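Local coordinates for protein CRISPR-associated endonuclease Cas12b (Alicyclobacillus acidoterrestris, PDB 5U31) that cuts invading DNA that matches its guide RNA, after recognising a protospacer adjacent motif, as an RNA-guided endonuclease of bacterial adaptive immunity, at residues E638-L643 against I762-R767; R767-L772 against T797-I802; R647-Y652 against H684-W689. The protein carries 3 engineered substitutions. All blocks are in the same frame, centred on the assembly; numbering follows the deposited sequence.

How the contacts relate
Following the chain, residues 638-643 lie where the two helices of the bridge helix region, 630-638 and 641-658, meet. Contact 3 comes next, a short loop closed when 647-652, on helix 641-658, meets 684-689 at the start of helix 687-701 in the REC2 domain. That loop lies wholly within the larger one that contact 1 closes between 638-643 and helix 759-776. Contact 2 follows in series, where 767-772, further along helix 759-776, meets 797-802 on helix 796-822 of RuvC-II. R767 belongs to both contacts 1 and 2, and its CD packs on R647 of contact 3. Together they join bridge helix, REC2 and RuvC-II, contacts 1 and 2 beside the sgRNA.

Contact 1 of 3, residues E638-L643 against I762-R767; sequences ERQRTL and IEYLER. With nucleotides of chain B.
The guanidinium of R639 lies over one face of the Y764 ring, a cation-pi stack with R639 CZ 3.8 Å from the ring centroid and the planes 25° apart. R639 NE lies over the ring centre and NH2 toward CD2 at its rim. Q640 occupies the edge of the same ring, its CG 3.6 Å from Y764 CD1. At the edge of a second guanidinium, that of R767, sits Q640 OE1, which accepts a hydrogen bond from R767 NE (2.9 Å, N-H...O 151°). The donor stands above the amide plane, and amide and guanidinium are turned nearly at right angles. Q640 reaches R767 with its chain extended beyond CG (chi2 -180°), running past the ring. One turn on, L643 CD2 packs 3.9 Å from R767 CB.

O4 of U37 of the RNA lies 3.2 Å from Y764 CE2, which brings the sgRNA up to the ring. Q640, the third residue of a type I beta turn from E638 to R641, is the N-cap residue of helix 641-658. The contact thus fastens the junction in the bridge helix region to helix 759-776, with helix 709-739 meeting L643 through W734 and helix 796-822 packing on L765.

Contact 2 of 3, residues R767-L772 against T797-I802; sequences RQYKFL and TLREHI. With nucleotides of chain B.
R799 crosses one face of the Y769 ring at about a right angle, NE above the ring centre. R799 CG comes closest, 3.4 Å from Y769 CE1. The R799 CZ lies 4.4 Å from the ring centroid, over the face, a cation-pi contact in which the guanidinium is nonetheless turned steeply, 73° from the ring plane, presenting its edge rather than stacking flat. Y769 CG lies anti to the backbone N (chi1 -175°), which directs the ring toward helix 796-822. Beside this pair, L798 CD2 packs 4.0 Å from Y769 CB, and I802 CD1 approaches the same carbon from the next turn of its helix while also lying over one face of the R799 guanidinium. L772 CD1 touches L798 CD2 more loosely.

The other branch of L798 faces the RNA: its CD1 is 3.2 Å from O2 of U37. Q768, an sgRNA-binding residue, reads that base with its amide. OE1 accepts from U37 N3 at 2.8 Å and NE2 donates to the backbone oxygen of Y764, consistent with the modelled rotation of the amide; NE2 also donates to U37 O4, at a doubtfully short 2.5 Å.

Further out, R799 NH2 pairs with E766 in a salt bridge modelled very short. The two helical segments run nearly antiparallel (crossing angle -152°), with axes 10.5 Å apart. Helix 759-776 of REC2 is thereby laid against helix 796-822 of RuvC-II, while helix 709-739 adjoins it through R735, at Q768 and L772, and helix 641-658 through L643 and L646, at F771.

Contact 3 of 3, residues R647-Y652 against H684-W689; sequences RTQLAY and HMTPDW. With SO4 (sulfate ion), chain G.
H684 approaches T648 with its CB, 3.9 Å from T648 OG1, a hydroxyl itself bonded to the backbone oxygen of Q645. Just before T648, R647 NH1 and NH2 make weak hydrogen bonds to a sulfate ion, probably from the crystallisation liquor. Selenomethionine M685 follows H684, its extended chain carrying CE over the centre of the Y652 ring, 3.5 Å from the centroid and 13° off its normal. The selenium stands farther off above the same face, giving a Met-aromatic contact, while M685 CB packs on Q649 CG.

T686 is the N-cap residue of helix 687-701: its OG1 accepts a weak capping bond from W689 N, and the same hydroxyl donates to Q649 OE1 (2.8 Å) in the carbonyl plane. T686 N also donates to that oxygen, at 3.0 Å, so two bonds grip it and anchor the helix start on the bridge helix region.

W689 closes the segment, its indole over the Q649 side chain. CB of Q649 makes a CH-pi contact 4.0 Å from the centroid of the six-membered ring, and the amide lies over the indole, planes 27° apart. Q649 NE2 bonds to Q730 of helix 709-739, the helix to which W689 NE1 also donates, at the backbone oxygen of V723.

Contact 1 of 3, residues E638-L643 against I762-R767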
loop_
_atom_site.group_PDB
_atom_site.type_symbol
_atom_site.label_atom_id
_atom_site.label_comp_id
_atom_site.label_asym_id
_atom_site.label_seq_id
_atom_site.Cartn_x
_atom_site.Cartn_y
_atom_site.Cartn_z
ATOM N N GLU A 638 -11.857 29.316 1.266
ATOM C CA GLU A 638 -13.261 29.455 1.637
ATOM C C GLU A 638 -13.927 28.098 1.839
ATOM O O GLU A 638 -14.775 27.946 2.727
ATOM C CB GLU A 638 -13.997 30.270 0.573
ATOM C CG GLU A 638 -13.374 31.641 0.317
ATOM C CD GLU A 638 -13.700 32.200 -1.061
ATOM O OE1 GLU A 638 -14.446 31.539 -1.816
ATOM O OE2 GLU A 638 -13.206 33.302 -1.390
ATOM N N ARG A 639 -13.549 27.094 1.042
ATOM C CA ARG A 639 -14.199 25.791 1.142
ATOM C C ARG A 639 -13.985 25.138 2.503
ATOM O O ARG A 639 -14.721 24.210 2.856
ATOM C CB ARG A 639 -13.698 24.860 0.035
ATOM C CG ARG A 639 -12.441 24.109 0.407
ATOM C CD ARG A 639 -11.737 23.517 -0.796
ATOM N NE ARG A 639 -12.499 22.453 -1.437
ATOM C CZ ARG A 639 -11.934 21.454 -2.106
ATOM N NH1 ARG A 639 -10.612 21.388 -2.198
ATOM N NH2 ARG A 639 -12.682 20.518 -2.671
ATOM N N GLN A 640 -13.002 25.601 3.278
ATOM C CA GLN A 640 -12.730 25.060 4.604
ATOM C C GLN A 640 -12.861 26.115 5.695
ATOM O O GLN A 640 -12.370 25.909 6.808
ATOM C CB GLN A 640 -11.337 24.438 4.654
ATOM C CG GLN A 640 -11.156 23.249 3.742
ATOM C CD GLN A 640 -9.766 22.675 3.833
ATOM O OE1 GLN A 640 -9.584 21.458 3.812
ATOM N NE2 GLN A 640 -8.769 23.551 3.935
ATOM N N ARG A 641 -13.508 27.243 5.395
ATOM C CA ARG A 641 -13.610 28.331 6.363
ATOM C C ARG A 641 -14.435 27.914 7.574
ATOM O O ARG A 641 -13.959 27.970 8.713
ATOM C CB ARG A 641 -14.213 29.567 5.691
ATOM C CG ARG A 641 -14.319 30.798 6.579
ATOM C CD ARG A 641 -14.422 32.057 5.728
ATOM N NE ARG A 641 -13.290 32.166 4.808
ATOM C CZ ARG A 641 -13.165 33.096 3.866
ATOM N NH1 ARG A 641 -14.107 34.016 3.706
ATOM N NH2 ARG A 641 -12.096 33.104 3.081
ATOM N N THR A 642 -15.681 27.487 7.343
ATOM C CA THR A 642 -16.549 27.115 8.457
ATOM C C THR A 642 -16.057 25.856 9.159
ATOM O O THR A 642 -16.265 25.708 10.368
ATOM C CB THR A 642 -17.992 26.923 7.981
ATOM O OG1 THR A 642 -18.030 25.942 6.939
ATOM C CG2 THR A 642 -18.572 28.238 7.463
ATOM N N LEU A 643 -15.411 24.939 8.434
ATOM C CA LEU A 643 -14.835 23.772 9.094
ATOM C C LEU A 643 -13.780 24.194 10.109
ATOM O O LEU A 643 -13.846 23.814 11.284
ATOM C CB LEU A 643 -14.249 22.804 8.064
ATOM C CG LEU A 643 -13.443 21.617 8.606
ATOM C CD1 LEU A 643 -14.232 20.815 9.617
ATOM C CD2 LEU A 643 -12.983 20.719 7.474
ATOM N N ILE A 762 -8.714 15.051 -1.341
ATOM C CA ILE A 762 -8.969 13.864 -0.534
ATOM C C ILE A 762 -8.809 14.196 0.941
ATOM O O ILE A 762 -9.572 13.719 1.788
ATOM C CB ILE A 762 -8.045 12.713 -0.971
ATOM C CG1 ILE A 762 -8.366 12.305 -2.409
ATOM C CG2 ILE A 762 -8.182 11.529 -0.033
ATOM C CD1 ILE A 762 -7.401 11.301 -2.989
ATOM N N GLU A 763 -7.836 15.048 1.268
ATOM C CA GLU A 763 -7.674 15.465 2.655
ATOM C C GLU A 763 -8.754 16.462 3.061
ATOM O O GLU A 763 -9.151 16.502 4.231
ATOM C CB GLU A 763 -6.277 16.045 2.871
ATOM C CG GLU A 763 -5.754 15.858 4.287
ATOM C CD GLU A 763 -4.304 16.281 4.438
ATOM O OE1 GLU A 763 -3.848 17.148 3.662
ATOM O OE2 GLU A 763 -3.619 15.739 5.332
ATOM N N TYR A 764 -9.238 17.271 2.115
ATOM C CA TYR A 764 -10.424 18.078 2.375
ATOM C C TYR A 764 -11.596 17.200 2.793
ATOM O O TYR A 764 -12.382 17.573 3.672
ATOM C CB TYR A 764 -10.769 18.900 1.135
ATOM C CG TYR A 764 -12.173 19.458 1.118
ATOM C CD1 TYR A 764 -12.566 20.437 2.022
ATOM C CD2 TYR A 764 -13.102 19.020 0.182
ATOM C CE1 TYR A 764 -13.850 20.955 2.001
ATOM C CE2 TYR A 764 -14.385 19.530 0.151
ATOM C CZ TYR A 764 -14.755 20.498 1.061
ATOM O OH TYR A 764 -16.036 21.006 1.031
ATOM N N LEU A 765 -11.718 16.021 2.181
ATOM C CA LEU A 765 -12.714 15.050 2.618
ATOM C C LEU A 765 -12.326 14.428 3.955
ATOM O O LEU A 765 -13.162 14.317 4.859
ATOM C CB LEU A 765 -12.884 13.969 1.555
ATOM C CG LEU A 765 -13.259 14.419 0.143
ATOM C CD1 LEU A 765 -13.267 13.232 -0.802
ATOM C CD2 LEU A 765 -14.610 15.111 0.142
ATOM N N GLU A 766 -11.062 14.013 4.094
ATOM C CA GLU A 766 -10.607 13.406 5.340
ATOM C C GLU A 766 -10.783 14.353 6.517
ATOM O O GLU A 766 -11.140 13.922 7.619
ATOM C CB GLU A 766 -9.141 12.994 5.223
ATOM C CG GLU A 766 -8.877 11.823 4.307
ATOM C CD GLU A 766 -9.031 10.489 5.012
ATOM O OE1 GLU A 766 -9.675 10.448 6.086
ATOM O OE2 GLU A 766 -8.494 9.486 4.492
ATOM N N ARG A 767 -10.521 15.645 6.306
ATOM C CA ARG A 767 -10.660 16.609 7.390
ATOM C C ARG A 767 -12.082 16.625 7.929
ATOM O O ARG A 767 -12.293 16.738 9.142
ATOM C CB ARG A 767 -10.250 18.000 6.910
ATOM C CG ARG A 767 -8.907 18.470 7.427
ATOM C CD ARG A 767 -8.651 19.920 7.054
ATOM N NE ARG A 767 -7.951 20.044 5.781
ATOM C CZ ARG A 767 -6.635 19.932 5.643
ATOM N NH1 ARG A 767 -6.077 20.061 4.448
ATOM N NH2 ARG A 767 -5.877 19.685 6.701
ATOM P P U B 37 -22.104 13.859 -3.932
ATOM O OP1 U B 37 -23.321 13.595 -4.738
ATOM O OP2 U B 37 -22.101 14.927 -2.906
ATOM O "O5'" U B 37 -21.796 12.514 -3.147
ATOM C "C5'" U B 37 -20.703 12.429 -2.241
ATOM C "C4'" U B 37 -21.153 12.083 -0.838
ATOM O "O4'" U B 37 -20.114 12.530 0.067
ATOM C "C3'" U B 37 -22.433 12.784 -0.394
ATOM O "O3'" U B 37 -23.148 12.006 0.580
ATOM C "C2'" U B 37 -21.904 14.062 0.242
ATOM O "O2'" U B 37 -22.759 14.632 1.205
ATOM C "C1'" U B 37 -20.587 13.596 0.869
ATOM N N1 U B 37 -19.558 14.648 0.867
ATOM C C2 U B 37 -18.991 15.055 2.060
ATOM O O2 U B 37 -19.289 14.571 3.137
ATOM N N3 U B 37 -18.052 16.052 1.949
ATOM C C4 U B 37 -17.641 16.684 0.788
ATOM O O4 U B 37 -16.787 17.572 0.833
ATOM C C5 U B 37 -18.281 16.210 -0.401
ATOM C C6 U B 37 -19.193 15.239 -0.318
#

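Contact 2 of 3, residues R767-L772 against T797-I802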
loop_
_atom_site.group_PDB
_atom_site.type_symbol
_atom_site.label_atom_id
_atom_site.label_comp_id
_atom_site.label_asym_id
_atom_site.label_seq_id
_atom_site.Cartn_x
_atom_site.Cartn_y
_atom_site.Cartn_z
ATOM N N ARG A 767 -10.521 15.645 6.306
ATOM C CA ARG A 767 -10.660 16.609 7.390
ATOM C C ARG A 767 -12.082 16.625 7.929
ATOM O O ARG A 767 -12.293 16.738 9.142
ATOM C CB ARG A 767 -10.250 18.000 6.910
ATOM C CG ARG A 767 -8.907 18.470 7.427
ATOM C CD ARG A 767 -8.651 19.920 7.054
ATOM N NE ARG A 767 -7.951 20.044 5.781
ATOM C CZ ARG A 767 -6.635 19.932 5.643
ATOM N NH1 ARG A 767 -6.077 20.061 4.448
ATOM N NH2 ARG A 767 -5.877 19.685 6.701
ATOM N N GLN A 768 -13.073 16.496 7.043
ATOM C CA GLN A 768 -14.464 16.500 7.486
ATOM C C GLN A 768 -14.779 15.273 8.329
ATOM O O GLN A 768 -15.510 15.362 9.322
ATOM C CB GLN A 768 -15.400 16.559 6.283
ATOM C CG GLN A 768 -15.175 17.729 5.362
ATOM C CD GLN A 768 -16.073 17.661 4.148
ATOM O OE1 GLN A 768 -17.267 17.389 4.262
ATOM N NE2 GLN A 768 -15.503 17.889 2.974
ATOM N N TYR A 769 -14.251 14.116 7.938
ATOM C CA TYR A 769 -14.467 12.909 8.724
ATOM C C TYR A 769 -13.891 13.068 10.125
ATOM O O TYR A 769 -14.578 12.815 11.122
ATOM C CB TYR A 769 -13.850 11.710 8.004
ATOM C CG TYR A 769 -14.124 10.385 8.669
ATOM C CD1 TYR A 769 -15.249 9.635 8.340
ATOM C CD2 TYR A 769 -13.256 9.880 9.622
ATOM C CE1 TYR A 769 -15.498 8.423 8.949
ATOM C CE2 TYR A 769 -13.496 8.673 10.236
ATOM C CZ TYR A 769 -14.614 7.946 9.896
ATOM O OH TYR A 769 -14.840 6.743 10.518
ATOM N N LYS A 770 -12.635 13.518 10.221
ATOM C CA LYS A 770 -11.982 13.633 11.523
ATOM C C LYS A 770 -12.729 14.596 12.437
ATOM O O LYS A 770 -12.862 14.341 13.640
ATOM C CB LYS A 770 -10.529 14.081 11.361
ATOM C CG LYS A 770 -9.651 13.159 10.527
ATOM C CD LYS A 770 -8.271 13.776 10.311
ATOM C CE LYS A 770 -7.437 12.967 9.328
ATOM N NZ LYS A 770 -6.067 13.534 9.156
ATOM N N PHE A 771 -13.220 15.712 11.896
ATOM C CA PHE A 771 -13.959 16.636 12.749
ATOM C C PHE A 771 -15.278 16.030 13.209
ATOM O O PHE A 771 -15.645 16.151 14.384
ATOM C CB PHE A 771 -14.221 17.960 12.039
ATOM C CG PHE A 771 -15.230 18.812 12.747
ATOM C CD1 PHE A 771 -14.883 19.505 13.894
ATOM C CD2 PHE A 771 -16.535 18.887 12.294
ATOM C CE1 PHE A 771 -15.813 20.272 14.563
ATOM C CE2 PHE A 771 -17.470 19.651 12.960
ATOM C CZ PHE A 771 -17.109 20.345 14.096
ATOM N N LEU A 772 -16.011 15.389 12.295
ATOM C CA LEU A 772 -17.281 14.771 12.664
ATOM C C LEU A 772 -17.082 13.697 13.722
ATOM O O LEU A 772 -17.872 13.593 14.669
ATOM C CB LEU A 772 -17.959 14.186 11.426
ATOM C CG LEU A 772 -18.599 15.204 10.483
ATOM C CD1 LEU A 772 -19.224 14.518 9.290
ATOM C CD2 LEU A 772 -19.633 16.014 11.231
ATOM N N THR A 797 -21.278 6.850 4.193
ATOM C CA THR A 797 -21.306 7.338 2.821
ATOM C C THR A 797 -20.146 8.293 2.541
ATOM O O THR A 797 -19.573 8.271 1.446
ATOM C CB THR A 797 -22.656 7.995 2.549
ATOM O OG1 THR A 797 -22.617 8.689 1.300
ATOM C CG2 THR A 797 -23.010 8.959 3.675
ATOM N N LEU A 798 -19.771 9.128 3.516
ATOM C CA LEU A 798 -18.579 9.954 3.349
ATOM C C LEU A 798 -17.320 9.097 3.276
ATOM O O LEU A 798 -16.436 9.354 2.451
ATOM C CB LEU A 798 -18.469 10.964 4.489
ATOM C CG LEU A 798 -17.129 11.690 4.627
ATOM C CD1 LEU A 798 -16.847 12.520 3.396
ATOM C CD2 LEU A 798 -17.106 12.565 5.870
ATOM N N ARG A 799 -17.224 8.074 4.134
ATOM C CA ARG A 799 -16.079 7.165 4.094
ATOM C C ARG A 799 -15.978 6.467 2.745
ATOM O O ARG A 799 -14.883 6.343 2.182
ATOM C CB ARG A 799 -16.186 6.128 5.213
ATOM C CG ARG A 799 -15.158 6.289 6.320
ATOM C CD ARG A 799 -13.745 6.334 5.763
ATOM N NE ARG A 799 -12.915 7.289 6.492
ATOM C CZ ARG A 799 -11.760 7.773 6.048
ATOM N NH1 ARG A 799 -11.285 7.390 4.870
ATOM N NH2 ARG A 799 -11.081 8.645 6.784
ATOM N N GLU A 800 -17.109 5.999 2.214
ATOM C CA GLU A 800 -17.106 5.377 0.897
ATOM C C GLU A 800 -16.727 6.373 -0.192
ATOM O O GLU A 800 -16.119 5.987 -1.196
ATOM C CB GLU A 800 -18.472 4.753 0.611
ATOM C CG GLU A 800 -18.785 3.552 1.489
ATOM C CD GLU A 800 -20.136 2.941 1.182
ATOM O OE1 GLU A 800 -20.918 3.565 0.433
ATOM O OE2 GLU A 800 -20.416 1.832 1.689
ATOM N N HIS A 801 -17.066 7.651 -0.013
ATOM C CA HIS A 801 -16.649 8.660 -0.981
ATOM C C HIS A 801 -15.143 8.886 -0.926
ATOM O O HIS A 801 -14.491 9.015 -1.969
ATOM C CB HIS A 801 -17.396 9.970 -0.737
ATOM C CG HIS A 801 -17.107 11.033 -1.752
ATOM N ND1 HIS A 801 -17.408 10.889 -3.090
ATOM C CD2 HIS A 801 -16.550 12.260 -1.624
ATOM C CE1 HIS A 801 -17.049 11.980 -3.741
ATOM N NE2 HIS A 801 -16.527 12.828 -2.874
ATOM N N ILE A 802 -14.573 8.947 0.280
ATOM C CA ILE A 802 -13.131 9.135 0.393
ATOM C C ILE A 802 -12.397 7.977 -0.265
ATOM O O ILE A 802 -11.433 8.181 -1.013
ATOM C CB ILE A 802 -12.721 9.307 1.867
ATOM C CG1 ILE A 802 -13.379 10.553 2.462
ATOM C CG2 ILE A 802 -11.209 9.400 1.990
ATOM C CD1 ILE A 802 -13.055 10.785 3.923
ATOM P P U B 37 -22.104 13.859 -3.932
ATOM O OP1 U B 37 -23.321 13.595 -4.738
ATOM O OP2 U B 37 -22.101 14.927 -2.906
ATOM O "O5'" U B 37 -21.796 12.514 -3.147
ATOM C "C5'" U B 37 -20.703 12.429 -2.241
ATOM C "C4'" U B 37 -21.153 12.083 -0.838
ATOM O "O4'" U B 37 -20.114 12.530 0.067
ATOM C "C3'" U B 37 -22.433 12.784 -0.394
ATOM O "O3'" U B 37 -23.148 12.006 0.580
ATOM C "C2'" U B 37 -21.904 14.062 0.242
ATOM O "O2'" U B 37 -22.759 14.632 1.205
ATOM C "C1'" U B 37 -20.587 13.596 0.869
ATOM N N1 U B 37 -19.558 14.648 0.867
ATOM C C2 U B 37 -18.991 15.055 2.060
ATOM O O2 U B 37 -19.289 14.571 3.137
ATOM N N3 U B 37 -18.052 16.052 1.949
ATOM C C4 U B 37 -17.641 16.684 0.788
ATOM O O4 U B 37 -16.787 17.572 0.833
ATOM C C5 U B 37 -18.281 16.210 -0.401
ATOM C C6 U B 37 -19.193 15.239 -0.318
ATOM P P C B 33 -18.040 8.803 -6.103
ATOM O OP1 C B 33 -17.937 9.089 -4.656
ATOM O OP2 C B 33 -19.305 9.065 -6.831
ATOM O "O5'" C B 33 -16.899 9.612 -6.851
ATOM C "C5'" C B 33 -15.557 9.526 -6.402
ATOM C "C4'" C B 33 -14.655 10.409 -7.218
ATOM O "O4'" C B 33 -14.416 9.793 -8.518
ATOM C "C3'" C B 33 -15.215 11.771 -7.590
ATOM O "O3'" C B 33 -15.357 12.701 -6.518
ATOM C "C2'" C B 33 -14.336 12.141 -8.772
ATOM O "O2'" C B 33 -13.004 12.396 -8.353
ATOM C "C1'" C B 33 -14.331 10.804 -9.510
ATOM N N1 C B 33 -15.520 10.703 -10.391
ATOM C C2 C B 33 -15.472 11.325 -11.641
ATOM O O2 C B 33 -14.429 11.905 -11.986
ATOM N N3 C B 33 -16.554 11.274 -12.452
ATOM C C4 C B 33 -17.659 10.645 -12.054
ATOM N N4 C B 33 -18.702 10.614 -12.881
ATOM C C5 C B 33 -17.746 10.017 -10.785
ATOM C C6 C B 33 -16.670 10.072 -9.996
ATOM P P G B 104 -3.262 10.521 12.473
ATOM O OP1 G B 104 -2.894 11.890 12.027
ATOM O OP2 G B 104 -2.584 9.924 13.655
ATOM O "O5'" G B 104 -4.832 10.424 12.713
ATOM C "C5'" G B 104 -5.724 10.490 11.612
ATOM C "C4'" G B 104 -7.100 10.018 11.987
ATOM O "O4'" G B 104 -7.137 8.570 12.045
ATOM C "C3'" G B 104 -7.588 10.444 13.355
ATOM O "O3'" G B 104 -8.045 11.779 13.380
ATOM C "C2'" G B 104 -8.666 9.412 13.654
ATOM O "O2'" G B 104 -9.855 9.708 12.941
ATOM C "C1'" G B 104 -8.047 8.156 13.043
ATOM N N9 G B 104 -7.319 7.356 14.041
ATOM C C8 G B 104 -5.961 7.314 14.241
ATOM N N7 G B 104 -5.624 6.501 15.203
ATOM C C5 G B 104 -6.829 5.979 15.659
ATOM C C6 G B 104 -7.097 5.041 16.687
ATOM O O6 G B 104 -6.293 4.463 17.428
ATOM N N1 G B 104 -8.461 4.795 16.816
ATOM C C2 G B 104 -9.444 5.372 16.050
ATOM N N2 G B 104 -10.704 5.003 16.326
ATOM N N3 G B 104 -9.208 6.248 15.087
ATOM C C4 G B 104 -7.888 6.500 14.950
#

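Contact 3 of 3, residues R647-Y652 against H684-W689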
loop_
_atom_site.group_PDB
_atom_site.type_symbol
_atom_site.label_atom_id
_atom_site.label_comp_id
_atom_site.label_asym_id
_atom_site.label_seq_id
_atom_site.Cartn_x
_atom_site.Cartn_y
_atom_site.Cartn_z
ATOM N N ARG A 647 -13.776 23.684 14.207
ATOM C CA ARG A 647 -12.720 22.888 14.822
ATOM C C ARG A 647 -12.118 23.606 16.026
ATOM O O ARG A 647 -11.919 22.995 17.084
ATOM C CB ARG A 647 -11.644 22.555 13.785
ATOM C CG ARG A 647 -10.643 21.517 14.253
ATOM C CD ARG A 647 -9.305 21.686 13.559
ATOM N NE ARG A 647 -9.317 21.172 12.194
ATOM C CZ ARG A 647 -8.299 21.286 11.349
ATOM N NH1 ARG A 647 -8.391 20.784 10.127
ATOM N NH2 ARG A 647 -7.188 21.907 11.726
ATOM N N THR A 648 -11.842 24.907 15.897
ATOM C CA THR A 648 -11.295 25.650 17.029
ATOM C C THR A 648 -12.356 25.963 18.075
ATOM O O THR A 648 -12.032 26.067 19.262
ATOM C CB THR A 648 -10.635 26.951 16.566
ATOM O OG1 THR A 648 -11.643 27.901 16.200
ATOM C CG2 THR A 648 -9.717 26.695 15.380
ATOM N N GLN A 649 -13.616 26.129 17.661
ATOM C CA GLN A 649 -14.689 26.306 18.635
ATOM C C GLN A 649 -14.800 25.093 19.548
ATOM O O GLN A 649 -14.980 25.237 20.762
ATOM C CB GLN A 649 -16.019 26.560 17.924
ATOM C CG GLN A 649 -16.105 27.889 17.194
ATOM C CD GLN A 649 -17.533 28.280 16.845
ATOM O OE1 GLN A 649 -17.803 29.422 16.478
ATOM N NE2 GLN A 649 -18.455 27.334 16.964
ATOM N N LEU A 650 -14.691 23.888 18.981
ATOM C CA LEU A 650 -14.744 22.678 19.792
ATOM C C LEU A 650 -13.565 22.598 20.753
ATOM O O LEU A 650 -13.707 22.080 21.867
ATOM C CB LEU A 650 -14.768 21.443 18.891
ATOM C CG LEU A 650 -15.832 20.378 19.167
ATOM C CD1 LEU A 650 -15.459 19.061 18.496
ATOM C CD2 LEU A 650 -16.043 20.194 20.660
ATOM N N ALA A 651 -12.398 23.103 20.343
ATOM C CA ALA A 651 -11.209 23.006 21.183
ATOM C C ALA A 651 -11.351 23.817 22.462
ATOM O O ALA A 651 -10.793 23.440 23.498
ATOM C CB ALA A 651 -9.977 23.460 20.405
ATOM N N TYR A 652 -12.090 24.926 22.408
ATOM C CA TYR A 652 -12.365 25.719 23.598
ATOM C C TYR A 652 -13.561 25.190 24.378
ATOM O O TYR A 652 -13.652 25.439 25.584
ATOM C CB TYR A 652 -12.592 27.186 23.213
ATOM C CG TYR A 652 -11.314 27.939 22.884
ATOM C CD1 TYR A 652 -10.907 29.027 23.649
ATOM C CD2 TYR A 652 -10.510 27.553 21.817
ATOM C CE1 TYR A 652 -9.738 29.714 23.352
ATOM C CE2 TYR A 652 -9.342 28.230 21.516
ATOM C CZ TYR A 652 -8.960 29.310 22.286
ATOM O OH TYR A 652 -7.796 29.987 21.986
ATOM N N HIS A 684 -10.611 33.232 14.837
ATOM C CA HIS A 684 -10.758 31.942 14.178
ATOM C C HIS A 684 -12.155 31.351 14.316
ATOM O O HIS A 684 -12.547 30.527 13.482
ATOM C CB HIS A 684 -9.729 30.954 14.735
ATOM C CG HIS A 684 -8.341 31.176 14.221
ATOM N ND1 HIS A 684 -8.078 31.915 13.087
ATOM C CD2 HIS A 684 -7.140 30.753 14.681
ATOM C CE1 HIS A 684 -6.775 31.939 12.871
ATOM N NE2 HIS A 684 -6.183 31.242 13.824
HETATM N N MSE A 685 -12.908 31.746 15.337
HETATM C CA MSE A 685 -14.261 31.237 15.544
HETATM C C MSE A 685 -15.297 32.014 14.743
HETATM O O MSE A 685 -14.971 32.975 14.047
HETATM C CB MSE A 685 -14.641 31.294 17.024
HETATM C CG MSE A 685 -13.633 30.667 17.965
HETATM SE SE MSE A 685 -14.159 30.885 19.829
HETATM C CE MSE A 685 -12.519 30.263 20.677
ATOM N N THR A 686 -16.549 31.587 14.855
ATOM C CA THR A 686 -17.643 32.353 14.289
ATOM C C THR A 686 -18.036 33.469 15.254
ATOM O O THR A 686 -17.835 33.346 16.464
ATOM C CB THR A 686 -18.848 31.457 14.016
ATOM O OG1 THR A 686 -19.545 31.202 15.241
ATOM C CG2 THR A 686 -18.398 30.135 13.407
ATOM N N PRO A 687 -18.584 34.574 14.743
ATOM C CA PRO A 687 -18.933 35.682 15.651
ATOM C C PRO A 687 -19.990 35.313 16.680
ATOM O O PRO A 687 -19.779 35.527 17.880
ATOM C CB PRO A 687 -19.414 36.779 14.688
ATOM C CG PRO A 687 -19.806 36.053 13.439
ATOM C CD PRO A 687 -18.852 34.907 13.334
ATOM N N ASP A 688 -21.116 34.744 16.246
ATOM C CA ASP A 688 -22.250 34.568 17.150
ATOM C C ASP A 688 -21.968 33.520 18.221
ATOM O O ASP A 688 -22.409 33.669 19.367
ATOM C CB ASP A 688 -23.504 34.208 16.354
ATOM C CG ASP A 688 -23.272 33.070 15.385
ATOM O OD1 ASP A 688 -23.570 31.910 15.742
ATOM O OD2 ASP A 688 -22.778 33.336 14.269
ATOM N N TRP A 689 -21.245 32.449 17.877
ATOM C CA TRP A 689 -20.919 31.455 18.895
ATOM C C TRP A 689 -19.860 31.970 19.857
ATOM O O TRP A 689 -19.889 31.634 21.046
ATOM C CB TRP A 689 -20.449 30.144 18.263
ATOM C CG TRP A 689 -20.242 29.070 19.299
ATOM C CD1 TRP A 689 -21.172 28.183 19.760
ATOM C CD2 TRP A 689 -19.038 28.799 20.025
ATOM N NE1 TRP A 689 -20.616 27.371 20.718
ATOM C CE2 TRP A 689 -19.307 27.730 20.898
ATOM C CE3 TRP A 689 -17.756 29.355 20.018
ATOM C CZ2 TRP A 689 -18.342 27.209 21.756
ATOM C CZ3 TRP A 689 -16.800 28.830 20.867
ATOM C CH2 TRP A 689 -17.097 27.769 21.721
HETATM S S SO4 G . -4.648 20.810 9.135
HETATM O O1 SO4 G . -5.293 22.106 8.930
HETATM O O2 SO4 G . -3.641 20.941 10.181
HETATM O O3 SO4 G . -5.626 19.796 9.532
HETATM O O4 SO4 G . -3.991 20.402 7.897
#